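Local atomic coordinates of glycosyl hydrolase family 2, TIM barrel domain protein (Faecalibacterium prausnitzii A2-165, PDB entry 6ED2), a protein that probably hydrolyses beta-D-glucuronides, as a gut bacterial beta-glucuronidase of glycosyl hydrolase family 2. Residues Val433-Thr445 / Asp464-Ser478. Numbering follows the deposited sequence.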
ATOM      1  N   VAL A 433      -9.764   7.073  36.604  1.00 27.72           N
ATOM      2  CA  VAL A 433      -9.038   5.868  37.017  1.00 24.47           C
ATOM      3  C   VAL A 433      -9.932   5.026  37.932  1.00 28.33           C
ATOM      4  O   VAL A 433     -10.261   5.440  39.049  1.00 28.90           O
ATOM      5  CB  VAL A 433      -7.722   6.231  37.705  1.00 23.98           C
ATOM      6  CG1 VAL A 433      -7.057   4.993  38.340  1.00 24.12           C
ATOM      7  CG2 VAL A 433      -6.782   6.893  36.700  1.00 25.00           C
ATOM      8  N   ILE A 434     -10.322   3.837  37.468  1.00 27.34           N
ATOM      9  CA  ILE A 434     -11.263   2.994  38.204  1.00 27.04           C
ATOM     10  C   ILE A 434     -10.696   1.627  38.579  1.00 28.53           C
ATOM     11  O   ILE A 434     -11.383   0.857  39.256  1.00 32.16           O
ATOM     12  CB  ILE A 434     -12.595   2.821  37.439  1.00 28.04           C
ATOM     13  CG1 ILE A 434     -12.375   2.472  35.964  1.00 26.71           C
ATOM     14  CG2 ILE A 434     -13.438   4.082  37.528  1.00 26.94           C
ATOM     15  CD1 ILE A 434     -12.170   0.997  35.692  1.00 22.57           C
ATOM     16  N   ALA A 435      -9.473   1.293  38.177  1.00 27.51           N
ATOM     17  CA  ALA A 435      -8.935  -0.027  38.492  1.00 29.13           C
ATOM     18  C   ALA A 435      -7.429  -0.010  38.308  1.00 29.13           C
ATOM     19  O   ALA A 435      -6.886   0.829  37.580  1.00 25.90           O
ATOM     20  CB  ALA A 435      -9.557  -1.126  37.621  1.00 25.41           C
ATOM     21  N   TRP A 436      -6.767  -0.961  38.970  1.00 22.14           N
ATOM     22  CA  TRP A 436      -5.315  -1.113  38.948  1.00 21.50           C
ATOM     23  C   TRP A 436      -4.962  -2.454  38.330  1.00 26.80           C
ATOM     24  O   TRP A 436      -5.493  -3.485  38.745  1.00 32.77           O
ATOM     25  CB  TRP A 436      -4.713  -1.054  40.364  1.00 25.75           C
ATOM     26  CG  TRP A 436      -5.225   0.082  41.201  1.00 30.26           C
ATOM     27  CD1 TRP A 436      -6.060   0.003  42.283  1.00 29.27           C
ATOM     28  CD2 TRP A 436      -4.952   1.474  41.004  1.00 29.76           C
ATOM     29  NE1 TRP A 436      -6.298   1.261  42.790  1.00 26.60           N
ATOM     30  CE2 TRP A 436      -5.628   2.181  42.021  1.00 30.06           C
ATOM     31  CE3 TRP A 436      -4.180   2.190  40.081  1.00 26.01           C
ATOM     32  CZ2 TRP A 436      -5.573   3.575  42.126  1.00 27.30           C
ATOM     33  CZ3 TRP A 436      -4.118   3.581  40.199  1.00 26.27           C
ATOM     34  CH2 TRP A 436      -4.817   4.250  41.203  1.00 28.53           C
ATOM     35  N   SER A 437      -4.061  -2.452  37.358  1.00 28.54           N
ATOM     36  CA  SER A 437      -3.541  -3.691  36.801  1.00 26.91           C
ATOM     37  C   SER A 437      -2.101  -3.835  37.268  1.00 26.41           C
ATOM     38  O   SER A 437      -1.276  -2.965  36.996  1.00 25.12           O
ATOM     39  CB  SER A 437      -3.643  -3.698  35.275  1.00 22.72           C
ATOM     40  OG  SER A 437      -2.897  -4.781  34.750  1.00 27.64           O
ATOM     41  N   LEU A 438      -1.799  -4.928  37.970  1.00 24.80           N
ATOM     42  CA  LEU A 438      -0.552  -5.007  38.724  1.00 24.45           C
ATOM     43  C   LEU A 438       0.566  -5.720  37.977  1.00 25.70           C
ATOM     44  O   LEU A 438       1.734  -5.563  38.350  1.00 25.72           O
ATOM     45  CB  LEU A 438      -0.795  -5.709  40.064  1.00 28.12           C
ATOM     46  CG  LEU A 438      -1.282  -4.897  41.274  1.00 35.90           C
ATOM     47  CD1 LEU A 438      -2.343  -3.905  40.940  1.00 26.30           C
ATOM     48  CD2 LEU A 438      -1.792  -5.817  42.369  1.00 26.92           C
ATOM     49  N   LEU A 439       0.234  -6.506  36.950  1.00 26.47           N
ATOM     50  CA  LEU A 439       1.203  -7.221  36.128  1.00 24.39           C
ATOM     51  C   LEU A 439       0.571  -7.460  34.769  1.00 23.34           C
ATOM     52  O   LEU A 439      -0.654  -7.568  34.659  1.00 26.57           O
ATOM     53  CB  LEU A 439       1.631  -8.574  36.729  1.00 29.66           C
ATOM     54  CG  LEU A 439       2.049  -8.738  38.194  1.00 28.42           C
ATOM     55  CD1 LEU A 439       0.853  -9.117  39.029  1.00 27.05           C
ATOM     56  CD2 LEU A 439       3.148  -9.783  38.331  1.00 27.00           C
ATOM     57  N   ASN A 440       1.404  -7.509  33.724  1.00 28.05           N
ATOM     58  CA  ASN A 440       0.939  -7.900  32.394  1.00 29.48           C
ATOM     59  C   ASN A 440       1.617  -9.205  32.009  1.00 28.57           C
ATOM     60  O   ASN A 440       2.840  -9.246  31.818  1.00 27.79           O
ATOM     61  CB  ASN A 440       1.206  -6.837  31.324  1.00 27.46           C
ATOM     62  CG  ASN A 440       0.644  -7.251  29.949  1.00 31.27           C
ATOM     63  OD1 ASN A 440      -0.568  -7.185  29.705  1.00 31.63           O
ATOM     64  ND2 ASN A 440       1.524  -7.702  29.063  1.00 32.18           N
ATOM     65  N   GLU A 441       0.818 -10.255  31.883  1.00 26.57           N
ATOM     66  CA  GLU A 441       1.279 -11.561  31.430  1.00 31.66           C
ATOM     67  C   GLU A 441       2.483 -12.088  32.221  1.00 32.90           C
ATOM     68  O   GLU A 441       3.508 -12.446  31.637  1.00 31.08           O
ATOM     69  CB  GLU A 441       1.606 -11.511  29.945  1.00 28.72           C
ATOM     70  CG  GLU A 441       0.405 -11.258  29.064  1.00 30.76           C
ATOM     71  CD  GLU A 441       0.741 -11.352  27.590  1.00 34.74           C
ATOM     72  OE1 GLU A 441       1.941 -11.322  27.244  1.00 41.02           O
ATOM     73  OE2 GLU A 441      -0.194 -11.460  26.775  1.00 40.64           O
ATOM     74  N   PRO A 442       2.388 -12.155  33.546  1.00 30.61           N
ATOM     75  CA  PRO A 442       3.444 -12.816  34.313  1.00 30.66           C
ATOM     76  C   PRO A 442       3.309 -14.321  34.165  1.00 33.46           C
ATOM     77  O   PRO A 442       2.239 -14.846  33.853  1.00 28.69           O
ATOM     78  CB  PRO A 442       3.168 -12.372  35.755  1.00 23.56           C
ATOM     79  CG  PRO A 442       1.699 -12.213  35.790  1.00 26.26           C
ATOM     80  CD  PRO A 442       1.256 -11.764  34.408  1.00 25.26           C
ATOM     81  N   GLN A 443       4.422 -15.017  34.383  1.00 28.78           N
ATOM     82  CA  GLN A 443       4.410 -16.477  34.380  1.00 31.98           C
ATOM     83  C   GLN A 443       3.787 -16.952  35.701  1.00 31.78           C
ATOM     84  O   GLN A 443       4.470 -17.410  36.615  1.00 30.01           O
ATOM     85  CB  GLN A 443       5.824 -17.021  34.183  1.00 32.76           C
ATOM     86  CG  GLN A 443       5.919 -18.553  34.092  1.00 37.88           C
ATOM     87  CD  GLN A 443       7.351 -19.057  33.894  1.00 44.95           C
ATOM     88  OE1 GLN A 443       8.326 -18.425  34.310  1.00 40.41           O
ATOM     89  NE2 GLN A 443       7.476 -20.200  33.238  1.00 50.10           N
ATOM     90  N   CYS A 444       2.458 -16.818  35.799  1.00 26.37           N
ATOM     91  CA  CYS A 444       1.759 -17.045  37.063  1.00 29.62           C
ATOM     92  C   CYS A 444       1.449 -18.523  37.324  1.00 34.52           C
ATOM     93  O   CYS A 444       0.671 -18.830  38.238  1.00 30.04           O
ATOM     94  CB  CYS A 444       0.472 -16.205  37.135  1.00 25.80           C
ATOM     95  SG  CYS A 444      -0.898 -16.585  35.970  1.00 31.62           S
ATOM     96  N   THR A 445       2.029 -19.424  36.528  1.00 30.20           N
ATOM     97  CA  THR A 445       2.140 -20.833  36.853  1.00 31.32           C
ATOM     98  C   THR A 445       3.459 -21.146  37.537  1.00 34.93           C
ATOM     99  O   THR A 445       3.667 -22.284  37.975  1.00 35.32           O
ATOM    100  CB  THR A 445       2.014 -21.697  35.590  1.00 27.48           C
ATOM    101  OG1 THR A 445       2.972 -21.264  34.621  1.00 36.22           O
ATOM    102  CG2 THR A 445       0.611 -21.605  34.996  1.00 29.92           C
ATOM    103  N   ASP A 464      -4.799   2.565  48.134  1.00 29.40           N
ATOM    104  CA  ASP A 464      -5.876   3.258  47.455  1.00 32.00           C
ATOM    105  C   ASP A 464      -6.977   3.613  48.437  1.00 32.20           C
ATOM    106  O   ASP A 464      -7.709   2.715  48.882  1.00 34.80           O
ATOM    107  CB  ASP A 464      -6.433   2.415  46.311  1.00 28.02           C
ATOM    108  CG  ASP A 464      -7.498   3.150  45.520  1.00 31.48           C
ATOM    109  OD1 ASP A 464      -7.780   4.321  45.851  1.00 30.45           O
ATOM    110  OD2 ASP A 464      -8.079   2.561  44.587  1.00 32.34           O
ATOM    111  N   PRO A 465      -7.176   4.895  48.757  1.00 35.26           N
ATOM    112  CA  PRO A 465      -8.297   5.260  49.636  1.00 33.71           C
ATOM    113  C   PRO A 465      -9.638   4.851  49.076  1.00 29.52           C
ATOM    114  O   PRO A 465     -10.595   4.690  49.838  1.00 38.56           O
ATOM    115  CB  PRO A 465      -8.188   6.793  49.737  1.00 33.64           C
ATOM    116  CG  PRO A 465      -6.857   7.143  49.201  1.00 37.90           C
ATOM    117  CD  PRO A 465      -6.513   6.082  48.203  1.00 33.94           C
ATOM    118  N   GLN A 466      -9.757   4.703  47.766  1.00 31.14           N
ATOM    119  CA  GLN A 466     -11.046   4.363  47.176  1.00 31.44           C
ATOM    120  C   GLN A 466     -11.238   2.868  47.001  1.00 28.51           C
ATOM    121  O   GLN A 466     -12.334   2.449  46.616  1.00 32.59           O
ATOM    122  CB  GLN A 466     -11.213   5.061  45.818  1.00 29.89           C
ATOM    123  CG  GLN A 466     -11.224   6.577  45.918  1.00 30.27           C
ATOM    124  CD  GLN A 466     -11.297   7.255  44.556  1.00 36.64           C
ATOM    125  OE1 GLN A 466     -11.858   6.715  43.598  1.00 35.61           O
ATOM    126  NE2 GLN A 466     -10.736   8.447  44.471  1.00 31.95           N
ATOM    127  N   LYS A 467     -10.203   2.061  47.258  1.00 27.17           N
ATOM    128  CA  LYS A 467     -10.331   0.605  47.251  1.00 33.42           C
ATOM    129  C   LYS A 467     -10.877   0.119  45.906  1.00 32.29           C
ATOM    130  O   LYS A 467     -11.812  -0.682  45.833  1.00 36.09           O
ATOM    131  CB  LYS A 467     -11.209   0.140  48.423  1.00 32.72           C
ATOM    132  CG  LYS A 467     -10.658   0.567  49.807  1.00 30.07           C
ATOM    133  CD  LYS A 467      -9.461  -0.313  50.208  1.00 35.94           C
ATOM    134  CE  LYS A 467      -8.811   0.091  51.553  1.00 38.61           C
ATOM    135  NZ  LYS A 467      -7.633   1.012  51.379  1.00 34.18           N
ATOM    136  N   ARG A 468     -10.287   0.637  44.830  1.00 29.68           N
ATOM    137  CA  ARG A 468     -10.700   0.269  43.488  1.00 28.84           C
ATOM    138  C   ARG A 468     -10.223  -1.143  43.162  1.00 27.98           C
ATOM    139  O   ARG A 468      -9.179  -1.584  43.658  1.00 26.24           O
ATOM    140  CB  ARG A 468     -10.134   1.255  42.465  1.00 28.55           C
ATOM    141  CG  ARG A 468     -11.025   2.451  42.226  1.00 31.78           C
ATOM    142  CD  ARG A 468     -10.236   3.605  41.640  1.00 29.15           C
ATOM    143  NE  ARG A 468      -9.342   4.199  42.627  1.00 27.60           N
ATOM    144  CZ  ARG A 468      -8.914   5.460  42.584  1.00 33.24           C
ATOM    145  NH1 ARG A 468      -9.263   6.264  41.569  1.00 25.59           N
ATOM    146  NH2 ARG A 468      -8.131   5.915  43.554  1.00 28.44           N
ATOM    147  N   PRO A 469     -10.946  -1.853  42.298  1.00 24.85           N
ATOM    148  CA  PRO A 469     -10.624  -3.268  42.030  1.00 27.49           C
ATOM    149  C   PRO A 469      -9.238  -3.458  41.428  1.00 31.76           C
ATOM    150  O   PRO A 469      -8.722  -2.590  40.713  1.00 30.99           O
ATOM    151  CB  PRO A 469     -11.718  -3.700  41.045  1.00 27.66           C
ATOM    152  CG  PRO A 469     -12.283  -2.416  40.491  1.00 29.93           C
ATOM    153  CD  PRO A 469     -12.158  -1.407  41.593  1.00 28.38           C
ATOM    154  N   ARG A 470      -8.627  -4.609  41.742  1.00 25.40           N
ATOM    155  CA  ARG A 470      -7.281  -4.950  41.287  1.00 26.52           C
ATOM    156  C   ARG A 470      -7.323  -6.147  40.346  1.00 31.74           C
ATOM    157  O   ARG A 470      -8.121  -7.072  40.539  1.00 29.79           O
ATOM    158  CB  ARG A 470      -6.347  -5.271  42.457  1.00 24.04           C
ATOM    159  CG  ARG A 470      -6.320  -4.222  43.566  1.00 27.28           C
ATOM    160  CD  ARG A 470      -6.010  -4.887  44.912  1.00 27.31           C
ATOM    161  NE  ARG A 470      -7.076  -5.828  45.256  1.00 31.24           N
ATOM    162  CZ  ARG A 470      -7.022  -6.710  46.248  1.00 29.50           C
ATOM    163  NH1 ARG A 470      -5.941  -6.784  47.007  1.00 26.66           N
ATOM    164  NH2 ARG A 470      -8.054  -7.511  46.479  1.00 30.65           N
ATOM    165  N   THR A 471      -6.457  -6.127  39.331  1.00 26.25           N
ATOM    166  CA  THR A 471      -6.405  -7.176  38.324  1.00 25.41           C
ATOM    167  C   THR A 471      -4.963  -7.321  37.859  1.00 26.68           C
ATOM    168  O   THR A 471      -4.068  -6.600  38.302  1.00 27.63           O
ATOM    169  CB  THR A 471      -7.348  -6.878  37.135  1.00 27.80           C
ATOM    170  OG1 THR A 471      -7.548  -8.075  36.359  1.00 26.46           O
ATOM    171  CG2 THR A 471      -6.760  -5.792  36.217  1.00 24.94           C
ATOM    172  N   TYR A 472      -4.748  -8.286  36.971  1.00 24.83           N
ATOM    173  CA  TYR A 472      -3.507  -8.439  36.223  1.00 24.32           C
ATOM    174  C   TYR A 472      -3.878  -9.255  35.003  1.00 27.98           C
ATOM    175  O   TYR A 472      -4.875  -9.971  35.022  1.00 25.04           O
ATOM    176  CB  TYR A 472      -2.416  -9.127  37.035  1.00 24.63           C
ATOM    177  CG  TYR A 472      -2.552 -10.640  37.106  1.00 29.11           C
ATOM    178  CD1 TYR A 472      -1.808 -11.474  36.261  1.00 28.08           C
ATOM    179  CD2 TYR A 472      -3.412 -11.240  38.034  1.00 24.72           C
ATOM    180  CE1 TYR A 472      -1.922 -12.860  36.331  1.00 27.15           C
ATOM    181  CE2 TYR A 472      -3.535 -12.626  38.114  1.00 25.24           C
ATOM    182  CZ  TYR A 472      -2.784 -13.430  37.273  1.00 31.30           C
ATOM    183  OH  TYR A 472      -2.910 -14.799  37.366  1.00 27.11           O
ATOM    184  N   THR A 473      -3.104  -9.141  33.930  1.00 25.95           N
ATOM    185  CA  THR A 473      -3.540  -9.803  32.710  1.00 27.37           C
ATOM    186  C   THR A 473      -2.899 -11.178  32.600  1.00 24.91           C
ATOM    187  O   THR A 473      -1.709 -11.354  32.875  1.00 25.64           O
ATOM    188  CB  THR A 473      -3.236  -8.960  31.469  1.00 28.09           C
ATOM    189  OG1 THR A 473      -1.819  -8.861  31.298  1.00 29.08           O
ATOM    190  CG2 THR A 473      -3.842  -7.568  31.618  1.00 23.83           C
ATOM    191  N   VAL A 474      -3.703 -12.153  32.190  1.00 24.76           N
ATOM    192  CA  VAL A 474      -3.332 -13.561  32.262  1.00 29.84           C
ATOM    193  C   VAL A 474      -2.770 -14.009  30.920  1.00 27.53           C
ATOM    194  O   VAL A 474      -3.422 -13.856  29.884  1.00 28.43           O
ATOM    195  CB  VAL A 474      -4.535 -14.423  32.677  1.00 31.56           C
ATOM    196  CG1 VAL A 474      -4.128 -15.894  32.759  1.00 25.03           C
ATOM    197  CG2 VAL A 474      -5.097 -13.918  34.007  1.00 25.48           C
ATOM    198  N   LEU A 475      -1.559 -14.562  30.955  1.00 26.10           N
ATOM    199  CA  LEU A 475      -0.907 -15.188  29.816  1.00 32.16           C
ATOM    200  C   LEU A 475      -1.740 -16.347  29.274  1.00 34.93           C
ATOM    201  O   LEU A 475      -2.514 -16.975  29.998  1.00 34.91           O
ATOM    202  CB  LEU A 475       0.455 -15.730  30.246  1.00 36.56           C
ATOM    203  CG  LEU A 475       1.724 -15.156  29.666  1.00 40.91           C
ATOM    204  CD1 LEU A 475       2.848 -16.107  29.976  1.00 37.95           C
ATOM    205  CD2 LEU A 475       1.564 -14.955  28.171  1.00 40.70           C
ATOM    206  N   MET A 476      -1.523 -16.671  27.993  1.00 34.92           N
ATOM    207  CA  MET A 476      -2.296 -17.736  27.353  1.00 34.61           C
ATOM    208  C   MET A 476      -1.930 -19.113  27.891  1.00 37.40           C
ATOM    209  O   MET A 476      -2.764 -20.032  27.863  1.00 40.33           O
ATOM    210  CB  MET A 476      -2.094 -17.699  25.836  1.00 38.24           C
ATOM    211  CG  MET A 476      -3.153 -16.863  25.096  1.00 45.85           C
ATOM    212  SD  MET A 476      -3.440 -17.296  23.341  1.00 55.46           S
ATOM    213  CE  MET A 476      -4.706 -18.581  23.472  1.00 40.97           C
ATOM    214  N   THR A 477      -0.696 -19.280  28.367  1.00 33.60           N
ATOM    215  CA  THR A 477      -0.235 -20.519  28.978  1.00 36.60           C
ATOM    216  C   THR A 477      -0.643 -20.663  30.442  1.00 36.98           C
ATOM    217  O   THR A 477      -0.288 -21.668  31.061  1.00 38.29           O
ATOM    218  CB  THR A 477       1.288 -20.609  28.885  1.00 37.11           C
ATOM    219  OG1 THR A 477       1.864 -19.457  29.512  1.00 42.78           O
ATOM    220  CG2 THR A 477       1.737 -20.669  27.436  1.00 35.12           C
ATOM    221  N   SER A 478      -1.339 -19.685  31.026  1.00 36.66           N
ATOM    222  CA  SER A 478      -1.862 -19.800  32.384  1.00 37.75           C
ATOM    223  C   SER A 478      -3.353 -20.080  32.281  1.00 32.88           C
ATOM    224  O   SER A 478      -4.119 -19.205  31.880  1.00 36.69           O
ATOM    225  CB  SER A 478      -1.600 -18.534  33.197  1.00 34.37           C
ATOM    226  OG  SER A 478      -0.216 -18.406  33.493  1.00 33.71           O
TER
HETATM  227  O   HOH W   1      -1.280 -14.240  26.325  1.00 38.63           O
HETATM  228  O   HOH W   2      -0.263 -14.794  33.471  1.00 26.18           O
HETATM  229  O   HOH W   3       1.946 -19.165  32.600  1.00 37.42           O
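Three N-H groups converge on Asp464 OD2: the indole NE1 of Trp436, 2.8 Å away across the contact, and the backbone N and side-chain NE of Arg468. The indole N-H points at the oxygen within its own ring plane yet meets the carboxylate from above its plane, the two planes standing 82° apart. Arg468 NE arrives on the syn side, while its NH2 holds OD1 in a side-on salt bridge. The arginine chain, bent at chi3 (-71°), also sends NH1 to Val433 O at 2.8 Å, and Trp436 CZ2 lies over one face of its guanidinium, toward the rim. With an alanine at Arg468, Val433 O would probably lose this donor and the buried Asp464 carboxylate its balancing charge. This cluster sits at the N-terminal ends of two neighbouring strands in a right-handed beta-alpha-beta unit of the TIM barrel, where helix 449-463 links the parallel strands 433-440 and 470-474. Backbone bonds from Trp436 N to Pro469 O (3.1 Å) and from Leu438 N to Thr471 O illustrate the pairing, before a beta bulge shifts the register by one residue. Beyond it, Thr473 OG1 donates to Asn440 OD1 at 2.6 Å, from above the amide's carbonyl plane; Arg353 is a second donor to that oxygen. Farther along, Pro442 CD packs at the edge of the Tyr472 ring, 3.6 Å from CD1, with Cys444 SG also at the ring's edge. Leu475 CG lies 3.7 Å from Glu441 CB.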